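Local atomic coordinates of Cwp19 (Clostridioides difficile, PDB entry 5OQ3), a protein that probably hydrolyses bacterial cell-wall material, this region being its glycoside hydrolase domain, although the whole protein is also classed as an N-acetylmuramoyl-L-alanine amidase. Residues A[28-33]-A[59-64]; A[322-327]-A[341-346]; A[359-362]-A[366-369]. All blocks are in the same frame, centred on the assembly; numbering follows the deposited sequence.

Interaction 1: A[28-33]-A[59-64]; sequences RAAWIS and DKLKSV
Leu-61 divides its two methyl groups between two residues of strand 27-32: CD2 rests on Ala-30 CB at 4.1 Å, while CD1 meets Ile-32 CD1, also at 4.1 Å. All three residues are buried, and no hydrogen bond crosses the contact, which is purely apolar. The leucine spans both partners because its CG lies anti to the carbonyl carbon (chi1 -62°), which sets the fork over the strand. Ile-32 answers with an extended CG1 branch that ends in CD1, and the two side chains meet at a slant, methyl against methyl. Around this first shell, Ala-364 and Ile-367 of helix 364-369 lie against Leu-61, and Val-71 of the next strand touches Ile-32. Trp-31, between the two contacting strand residues, points the other way and meets the Trp-122 ring edge-to-face. Within the helical segment, Ser-63 OG hydrogen-bonds back to Lys-60 O at 2.7 Å, approaching from somewhat outside the carbonyl plane. Strand 27-32, helix 47-63 and strand 68-74 form a beta-alpha-beta unit, the first of the TIM barrel, with its helix packed on the outer face of the parallel sheet.

Interaction 2: A[322-327]-A[341-346]; sequences IGQGIY and KEIVQQ
Ile-326 and Ile-343 make the nearest backbone approach, with CA atoms 7.5 Å apart, where the chain leaving strand 319-324 passes the first turn of helix 343-350. These elements belong to the beta-alpha-beta unit that leads on to strand 356-361, the last in the TIM barrel, so the contact shows how a barrel strand and its outer helix combine apolar packing with buried amides. Ile-343 supplies the apolar part. Its CD1 reaches Ile-326 CG2 at 3.9 Å, and it also sits 4.0 Å from Gln-324 CB, so one methyl serves both residues. The two isoleucines lie at an oblique angle to each other, whereas Gln-324 runs roughly at right angles to Ile-343. Tyr-361 of the neighbouring strand touches all three side chains.

Gln-324 is bent at chi2 (-68°), which folds its amide back beside Gln-346; the two chains run past each other in opposite senses, with their amide planes 48° apart. Gln-324 NE2 comes within 3.1 Å of Gln-346 OE1. The Gln-324 amide is gripped chiefly from elsewhere: its OE1 bonds to Ser-359 OG and Asn-350 ND2, and its NE2 to Tyr-302 OH. Gln-346, extended beyond CG, is held at its own nitrogen, since NE2 donates to Glu-342 OE1 at 3.1 Å, on the anti side and tilted from the carboxylate plane. Glu-342 occupies the N-cap position, and its OE1 also accepts a hydrogen bond from Ile-295 N, a second bond that helps keep the carboxylate in place. Gly-325, centre of an inverse gamma turn, is tied to the helix through a bridging water, which accepts from Gly-325 N at 2.9 Å and donates to Gln-346 OE1 at 2.8 Å.

Interaction 3: A[359-362]-A[366-369]; sequences SMYF and DIAN
Tyr-361 and Ile-367 meet through the base of one side chain and the end of the other: Ile-367 CD1 lies 4.2 Å from Tyr-361 CB. Both residues carry their leading branch beside the backbone N. In the isoleucine this rotamer (chi1 -64°), followed by an extended CG1 arm, pushes CD1 across to the strand; in the tyrosine (chi1 -69°) it leaves the methyl by CB at the root of the ring, oblique to it, while the ring itself extends away toward Ile-343, Val-347 and Leu-377. The tyrosine hydroxyl is hydrogen-bonded to that of Tyr-381, so the polar end of a buried residue is satisfied by helix 371-381. The pair ties strand 356-361, the eighth and last of the TIM barrel, to the short helix 364-369 that comes next in the chain, ahead of helix 371-381. Phe-362 behaves differently. Its CG is anti to the backbone N (chi1 -159°), and its CB is directed away from the helix, leaving its ring to touch Tyr-292. The carboxylate of Asp-366 comes alongside the Phe-362 C=O group, with Asp-366 OD2 3.6 Å from Phe-362 O and 3.7 Å from Phe-362 C. The same OD2 accepts a hydrogen bond from Ser-363 N, which probably holds the carboxylate there; as Ser-363 directly precedes helix 364-369, this resembles one half of a capping box, the bond to the backbone N. With its CG anti to the carbonyl carbon, Asp-366 turns its carboxylate back toward the connection, and its side chain also lies against Tyr-327 and Gln-329.

Along the chain the three contacts come in series, interaction 1 near the start and interactions 2 and 3 near the end, yet closure of the eight-stranded barrel brings them together. Strand 356-361 of interaction 3 lies between strand 27-32 of interaction 1 and strand 319-324 of interaction 2. The centre of interaction 3 is about 7 Å from that of interaction 1 and about 9 Å from that of interaction 2, whereas interactions 1 and 2 are about 14 Å apart. Backbone bonds probably join the strands: Ala-29 O meets Tyr-361 N at 2.9 Å, and Gln-324 N meets Met-360 O at 2.8 Å. Helices 47-63, 343-350 and 364-369 cover the outside of these adjoining strands, interactions 1 and 3 flanking the closure between last and first.

Interaction 1: A[28-33]-A[59-64]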
loop_
_atom_site.group_PDB
_atom_site.type_symbol
_atom_site.label_atom_id
_atom_site.label_comp_id
_atom_site.label_asym_id
_atom_site.label_seq_id
_atom_site.Cartn_x
_atom_site.Cartn_y
_atom_site.Cartn_z
ATOM N N ARG A 28 1.315 -3.518 -14.955
ATOM C CA ARG A 28 0.176 -2.660 -15.244
ATOM C C ARG A 28 -0.904 -2.964 -14.196
ATOM O O ARG A 28 -1.796 -3.760 -14.449
ATOM C CB ARG A 28 -0.332 -2.948 -16.687
ATOM C CG ARG A 28 0.729 -2.661 -17.729
ATOM C CD ARG A 28 0.384 -3.217 -19.114
ATOM N NE ARG A 28 1.448 -2.903 -20.077
ATOM C CZ ARG A 28 1.445 -3.241 -21.367
ATOM N NH1 ARG A 28 0.460 -3.981 -21.858
ATOM N NH2 ARG A 28 2.428 -2.829 -22.151
ATOM N N ALA A 29 -0.763 -2.367 -13.009
ATOM C CA ALA A 29 -1.595 -2.743 -11.853
ATOM C C ALA A 29 -2.614 -1.702 -11.525
ATOM O O ALA A 29 -2.427 -0.547 -11.840
ATOM C CB ALA A 29 -0.692 -2.979 -10.645
ATOM N N ALA A 30 -3.678 -2.132 -10.887
ATOM C CA ALA A 30 -4.624 -1.228 -10.283
ATOM C C ALA A 30 -4.799 -1.595 -8.806
ATOM O O ALA A 30 -4.979 -2.765 -8.482
ATOM C CB ALA A 30 -5.950 -1.256 -11.002
ATOM N N TRP A 31 -4.812 -0.570 -7.958
ATOM C CA TRP A 31 -5.197 -0.728 -6.560
ATOM C C TRP A 31 -6.713 -0.893 -6.473
ATOM O O TRP A 31 -7.466 -0.106 -7.085
ATOM C CB TRP A 31 -4.759 0.477 -5.711
ATOM C CG TRP A 31 -3.335 0.482 -5.311
ATOM C CD1 TRP A 31 -2.763 -0.258 -4.327
ATOM C CD2 TRP A 31 -2.299 1.364 -5.775
ATOM N NE1 TRP A 31 -1.446 0.052 -4.208
ATOM C CE2 TRP A 31 -1.153 1.091 -5.030
ATOM C CE3 TRP A 31 -2.258 2.397 -6.711
ATOM C CZ2 TRP A 31 0.058 1.764 -5.221
ATOM C CZ3 TRP A 31 -1.089 3.094 -6.881
ATOM C CH2 TRP A 31 0.054 2.771 -6.139
ATOM N N ILE A 32 -7.139 -1.883 -5.691
ATOM C CA ILE A 32 -8.541 -2.085 -5.335
ATOM C C ILE A 32 -8.597 -1.965 -3.789
ATOM O O ILE A 32 -8.264 -2.882 -3.053
ATOM C CB ILE A 32 -9.022 -3.478 -5.818
ATOM C CG1 ILE A 32 -8.893 -3.570 -7.373
ATOM C CG2 ILE A 32 -10.455 -3.772 -5.367
ATOM C CD1 ILE A 32 -9.248 -4.927 -7.954
ATOM N N SER A 33 -8.961 -0.786 -3.340
ATOM C CA SER A 33 -9.074 -0.425 -1.937
ATOM C C SER A 33 -10.419 -0.818 -1.396
ATOM O O SER A 33 -11.459 -0.617 -2.039
ATOM C CB SER A 33 -8.792 1.061 -1.757
ATOM O OG SER A 33 -8.770 1.400 -0.383
ATOM N N ASP A 59 -13.208 -7.447 -15.105
ATOM C CA ASP A 59 -13.401 -7.460 -16.547
ATOM C C ASP A 59 -13.078 -6.092 -17.159
ATOM O O ASP A 59 -12.447 -6.010 -18.201
ATOM C CB ASP A 59 -14.853 -7.809 -16.917
ATOM C CG ASP A 59 -15.223 -9.261 -16.675
ATOM O OD1 ASP A 59 -14.328 -10.129 -16.585
ATOM O OD2 ASP A 59 -16.453 -9.523 -16.654
ATOM N N LYS A 60 -13.505 -5.030 -16.499
ATOM C CA LYS A 60 -13.264 -3.694 -17.012
ATOM C C LYS A 60 -11.739 -3.384 -16.955
ATOM O O LYS A 60 -11.181 -2.865 -17.915
ATOM C CB LYS A 60 -14.101 -2.678 -16.228
ATOM C CG LYS A 60 -14.338 -1.339 -16.924
ATOM C CD LYS A 60 -15.441 -1.369 -17.991
ATOM C CE LYS A 60 -16.893 -1.372 -17.466
ATOM N NZ LYS A 60 -17.368 -0.080 -16.878
ATOM N N LEU A 61 -11.069 -3.762 -15.867
ATOM C CA LEU A 61 -9.621 -3.532 -15.776
ATOM C C LEU A 61 -8.860 -4.311 -16.857
ATOM O O LEU A 61 -7.998 -3.758 -17.526
ATOM C CB LEU A 61 -9.131 -3.915 -14.391
ATOM C CG LEU A 61 -9.713 -3.140 -13.203
ATOM C CD1 LEU A 61 -9.232 -3.733 -11.886
ATOM C CD2 LEU A 61 -9.373 -1.671 -13.309
ATOM N N LYS A 62 -9.217 -5.581 -17.035
ATOM C CA LYS A 62 -8.534 -6.393 -18.017
ATOM C C LYS A 62 -8.704 -5.779 -19.408
ATOM O O LYS A 62 -7.783 -5.765 -20.227
ATOM C CB LYS A 62 -9.003 -7.837 -17.986
ATOM C CG LYS A 62 -8.293 -8.629 -19.048
ATOM C CD LYS A 62 -8.282 -10.095 -18.858
ATOM C CE LYS A 62 -7.308 -10.731 -19.835
ATOM N NZ LYS A 62 -7.589 -12.183 -19.890
ATOM N N SER A 63 -9.909 -5.269 -19.666
ATOM C CA SER A 63 -10.219 -4.694 -20.975
ATOM C C SER A 63 -9.345 -3.522 -21.395
ATOM O O SER A 63 -9.244 -3.252 -22.602
ATOM C CB SER A 63 -11.697 -4.274 -21.091
ATOM O OG SER A 63 -11.941 -3.010 -20.478
ATOM N N VAL A 64 -8.715 -2.844 -20.436
ATOM C CA VAL A 64 -7.817 -1.714 -20.754
ATOM C C VAL A 64 -6.353 -2.043 -20.627
ATOM O O VAL A 64 -5.516 -1.161 -20.764
ATOM C CB VAL A 64 -8.161 -0.431 -19.973
ATOM C CG1 VAL A 64 -9.635 -0.105 -20.170
ATOM C CG2 VAL A 64 -7.806 -0.519 -18.476
#

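Interaction 2: A[322-327]-A[341-346]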
loop_
_atom_site.group_PDB
_atom_site.type_symbol
_atom_site.label_atom_id
_atom_site.label_comp_id
_atom_site.label_asym_id
_atom_site.label_seq_id
_atom_site.Cartn_x
_atom_site.Cartn_y
_atom_site.Cartn_z
ATOM N N ILE A 322 5.728 3.168 -11.087
ATOM C CA ILE A 322 5.257 4.472 -10.702
ATOM C C ILE A 322 3.803 4.423 -10.287
ATOM O O ILE A 322 2.954 3.876 -11.008
ATOM C CB ILE A 322 5.428 5.483 -11.845
ATOM C CG1 ILE A 322 6.874 5.515 -12.322
ATOM C CG2 ILE A 322 4.871 6.847 -11.452
ATOM C CD1 ILE A 322 7.914 5.830 -11.269
ATOM N N GLY A 323 3.530 4.968 -9.081
ATOM C CA GLY A 323 2.156 5.136 -8.661
ATOM C C GLY A 323 1.535 6.328 -9.359
ATOM O O GLY A 323 1.987 7.471 -9.200
ATOM N N GLN A 324 0.454 6.073 -10.104
ATOM C CA GLN A 324 -0.207 7.079 -10.933
ATOM C C GLN A 324 -1.490 7.551 -10.286
ATOM O O GLN A 324 -2.400 6.750 -10.024
ATOM C CB GLN A 324 -0.544 6.477 -12.325
ATOM C CG GLN A 324 0.558 5.701 -13.051
ATOM C CD GLN A 324 1.780 6.471 -13.574
ATOM O OE1 GLN A 324 2.695 5.851 -14.070
ATOM N NE2 GLN A 324 1.781 7.794 -13.557
ATOM N N GLY A 325 -1.610 8.869 -10.121
ATOM C CA GLY A 325 -2.739 9.469 -9.430
ATOM C C GLY A 325 -3.954 9.831 -10.235
ATOM O O GLY A 325 -4.404 10.996 -10.241
ATOM N N ILE A 326 -4.520 8.830 -10.905
ATOM C CA ILE A 326 -5.620 9.041 -11.824
ATOM C C ILE A 326 -6.902 9.500 -11.127
ATOM O O ILE A 326 -7.794 9.997 -11.798
ATOM C CB ILE A 326 -5.862 7.878 -12.791
ATOM C CG1 ILE A 326 -6.127 6.564 -12.086
ATOM C CG2 ILE A 326 -4.711 7.776 -13.803
ATOM C CD1 ILE A 326 -6.775 5.500 -12.935
ATOM N N TYR A 327 -6.981 9.349 -9.802
ATOM C CA TYR A 327 -8.082 9.934 -9.044
ATOM C C TYR A 327 -8.152 11.461 -9.162
ATOM O O TYR A 327 -9.207 12.059 -8.945
ATOM C CB TYR A 327 -8.018 9.481 -7.567
ATOM C CG TYR A 327 -6.877 10.098 -6.781
ATOM C CD1 TYR A 327 -5.602 9.540 -6.795
ATOM C CD2 TYR A 327 -7.092 11.200 -5.973
ATOM C CE1 TYR A 327 -4.569 10.097 -6.046
ATOM C CE2 TYR A 327 -6.072 11.776 -5.230
ATOM C CZ TYR A 327 -4.808 11.200 -5.246
ATOM O OH TYR A 327 -3.772 11.724 -4.492
ATOM N N LYS A 341 -6.097 13.488 -17.208
ATOM C CA LYS A 341 -6.027 14.113 -18.520
ATOM C C LYS A 341 -4.657 14.007 -19.183
ATOM O O LYS A 341 -4.562 14.049 -20.424
ATOM C CB LYS A 341 -6.461 15.587 -18.400
ATOM C CG LYS A 341 -6.549 16.334 -19.690
ATOM C CD LYS A 341 -7.155 17.695 -19.447
ATOM C CE LYS A 341 -6.200 18.662 -18.767
ATOM N NZ LYS A 341 -6.570 20.067 -19.129
ATOM N N GLU A 342 -3.610 13.812 -18.366
ATOM C CA GLU A 342 -2.245 13.725 -18.890
ATOM C C GLU A 342 -1.635 12.390 -18.676
ATOM O O GLU A 342 -0.407 12.264 -18.736
ATOM C CB GLU A 342 -1.349 14.817 -18.324
ATOM C CG GLU A 342 -1.123 14.815 -16.830
ATOM C CD GLU A 342 -0.181 15.921 -16.396
ATOM O OE1 GLU A 342 0.845 15.625 -15.765
ATOM O OE2 GLU A 342 -0.477 17.114 -16.684
ATOM N N ILE A 343 -2.460 11.369 -18.506
ATOM C CA ILE A 343 -1.860 10.085 -18.181
ATOM C C ILE A 343 -1.022 9.528 -19.345
ATOM O O ILE A 343 -0.001 8.884 -19.112
ATOM C CB ILE A 343 -2.930 9.075 -17.708
ATOM C CG1 ILE A 343 -2.291 7.836 -17.026
ATOM C CG2 ILE A 343 -3.817 8.601 -18.837
ATOM C CD1 ILE A 343 -1.357 8.130 -15.856
ATOM N N VAL A 344 -1.426 9.747 -20.584
ATOM C CA VAL A 344 -0.610 9.271 -21.702
ATOM C C VAL A 344 0.767 9.948 -21.676
ATOM O O VAL A 344 1.796 9.314 -21.865
ATOM C CB VAL A 344 -1.339 9.470 -23.052
ATOM C CG1 VAL A 344 -0.385 9.176 -24.197
ATOM C CG2 VAL A 344 -2.551 8.544 -23.120
ATOM N N GLN A 345 0.785 11.245 -21.462
ATOM C CA GLN A 345 2.041 11.980 -21.332
ATOM C C GLN A 345 2.919 11.432 -20.192
ATOM O O GLN A 345 4.145 11.271 -20.361
ATOM C CB GLN A 345 1.742 13.465 -21.119
ATOM C CG GLN A 345 2.975 14.340 -21.073
ATOM C CD GLN A 345 2.683 15.794 -20.775
ATOM O OE1 GLN A 345 1.538 16.171 -20.592
ATOM N NE2 GLN A 345 3.738 16.600 -20.656
ATOM N N GLN A 346 2.325 11.171 -19.032
ATOM C CA GLN A 346 3.090 10.619 -17.934
ATOM C C GLN A 346 3.683 9.274 -18.262
ATOM O O GLN A 346 4.865 9.063 -18.005
ATOM C CB GLN A 346 2.238 10.582 -16.652
ATOM C CG GLN A 346 1.843 11.927 -16.103
ATOM C CD GLN A 346 1.424 11.883 -14.628
ATOM O OE1 GLN A 346 1.155 10.816 -14.053
ATOM N NE2 GLN A 346 1.280 13.066 -14.035
HETATM O O HOH W 1 0.540 10.289 -11.424
#

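Interaction 3: A[359-362]-A[366-369]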
loop_
_atom_site.group_PDB
_atom_site.type_symbol
_atom_site.label_atom_id
_atom_site.label_comp_id
_atom_site.label_asym_id
_atom_site.label_seq_id
_atom_site.Cartn_x
_atom_site.Cartn_y
_atom_site.Cartn_z
ATOM N N SER A 359 3.619 0.555 -13.916
ATOM C CA SER A 359 2.772 1.510 -13.220
ATOM C C SER A 359 1.748 0.765 -12.355
ATOM O O SER A 359 1.350 -0.370 -12.684
ATOM C CB SER A 359 1.984 2.371 -14.192
ATOM O OG SER A 359 2.800 3.259 -14.943
ATOM N N MET A 360 1.303 1.470 -11.312
ATOM C CA MET A 360 0.145 1.106 -10.522
ATOM C C MET A 360 -0.771 2.290 -10.456
ATOM O O MET A 360 -0.319 3.373 -10.216
ATOM C CB MET A 360 0.532 0.626 -9.113
ATOM C CG MET A 360 1.543 -0.500 -9.041
ATOM S SD MET A 360 1.307 -1.490 -7.556
ATOM C CE MET A 360 2.208 -2.933 -8.007
ATOM N N TYR A 361 -2.059 2.074 -10.715
ATOM C CA TYR A 361 -3.051 3.140 -10.849
ATOM C C TYR A 361 -3.909 3.231 -9.567
ATOM O O TYR A 361 -4.555 2.249 -9.195
ATOM C CB TYR A 361 -3.987 2.885 -12.043
ATOM C CG TYR A 361 -3.215 3.045 -13.336
ATOM C CD1 TYR A 361 -3.120 4.285 -13.945
ATOM C CD2 TYR A 361 -2.570 1.987 -13.950
ATOM C CE1 TYR A 361 -2.418 4.450 -15.113
ATOM C CE2 TYR A 361 -1.845 2.156 -15.123
ATOM C CZ TYR A 361 -1.770 3.402 -15.691
ATOM O OH TYR A 361 -1.061 3.620 -16.855
ATOM N N PHE A 362 -3.949 4.415 -8.991
ATOM C CA PHE A 362 -4.844 4.721 -7.885
ATOM C C PHE A 362 -6.035 5.490 -8.398
ATOM O O PHE A 362 -5.869 6.667 -8.683
ATOM C CB PHE A 362 -4.159 5.469 -6.742
ATOM C CG PHE A 362 -4.942 5.313 -5.461
ATOM C CD1 PHE A 362 -5.974 6.200 -5.126
ATOM C CD2 PHE A 362 -4.782 4.171 -4.689
ATOM C CE1 PHE A 362 -6.730 6.007 -4.001
ATOM C CE2 PHE A 362 -5.565 3.970 -3.560
ATOM C CZ PHE A 362 -6.538 4.890 -3.226
ATOM N N ASP A 366 -11.569 4.512 -10.713
ATOM C CA ASP A 366 -11.400 5.622 -11.654
ATOM C C ASP A 366 -11.326 5.133 -13.089
ATOM O O ASP A 366 -11.837 5.765 -13.984
ATOM C CB ASP A 366 -10.169 6.439 -11.287
ATOM C CG ASP A 366 -10.307 7.092 -9.945
ATOM O OD1 ASP A 366 -11.234 7.902 -9.738
ATOM O OD2 ASP A 366 -9.464 6.827 -9.072
ATOM N N ILE A 367 -10.703 3.972 -13.273
ATOM C CA ILE A 367 -10.718 3.326 -14.574
ATOM C C ILE A 367 -12.141 2.871 -14.927
ATOM O O ILE A 367 -12.624 3.152 -16.047
ATOM C CB ILE A 367 -9.756 2.117 -14.582
ATOM C CG1 ILE A 367 -8.309 2.575 -14.388
ATOM C CG2 ILE A 367 -9.859 1.370 -15.909
ATOM C CD1 ILE A 367 -7.307 1.475 -14.103
ATOM N N ALA A 368 -12.774 2.174 -13.988
ATOM C CA ALA A 368 -14.143 1.667 -14.229
ATOM C C ALA A 368 -15.159 2.757 -14.581
ATOM O O ALA A 368 -16.043 2.522 -15.403
ATOM C CB ALA A 368 -14.628 0.840 -13.039
ATOM N N ASN A 369 -15.023 3.926 -13.951
ATOM C CA ASN A 369 -16.046 4.984 -14.046
ATOM C C ASN A 369 -15.791 5.990 -15.165
ATOM O O ASN A 369 -16.608 6.874 -15.379
ATOM C CB ASN A 369 -16.156 5.779 -12.725
ATOM C CG ASN A 369 -16.652 4.945 -11.555
ATOM O OD1 ASN A 369 -17.163 3.846 -11.738
ATOM N ND2 ASN A 369 -16.461 5.459 -10.330
#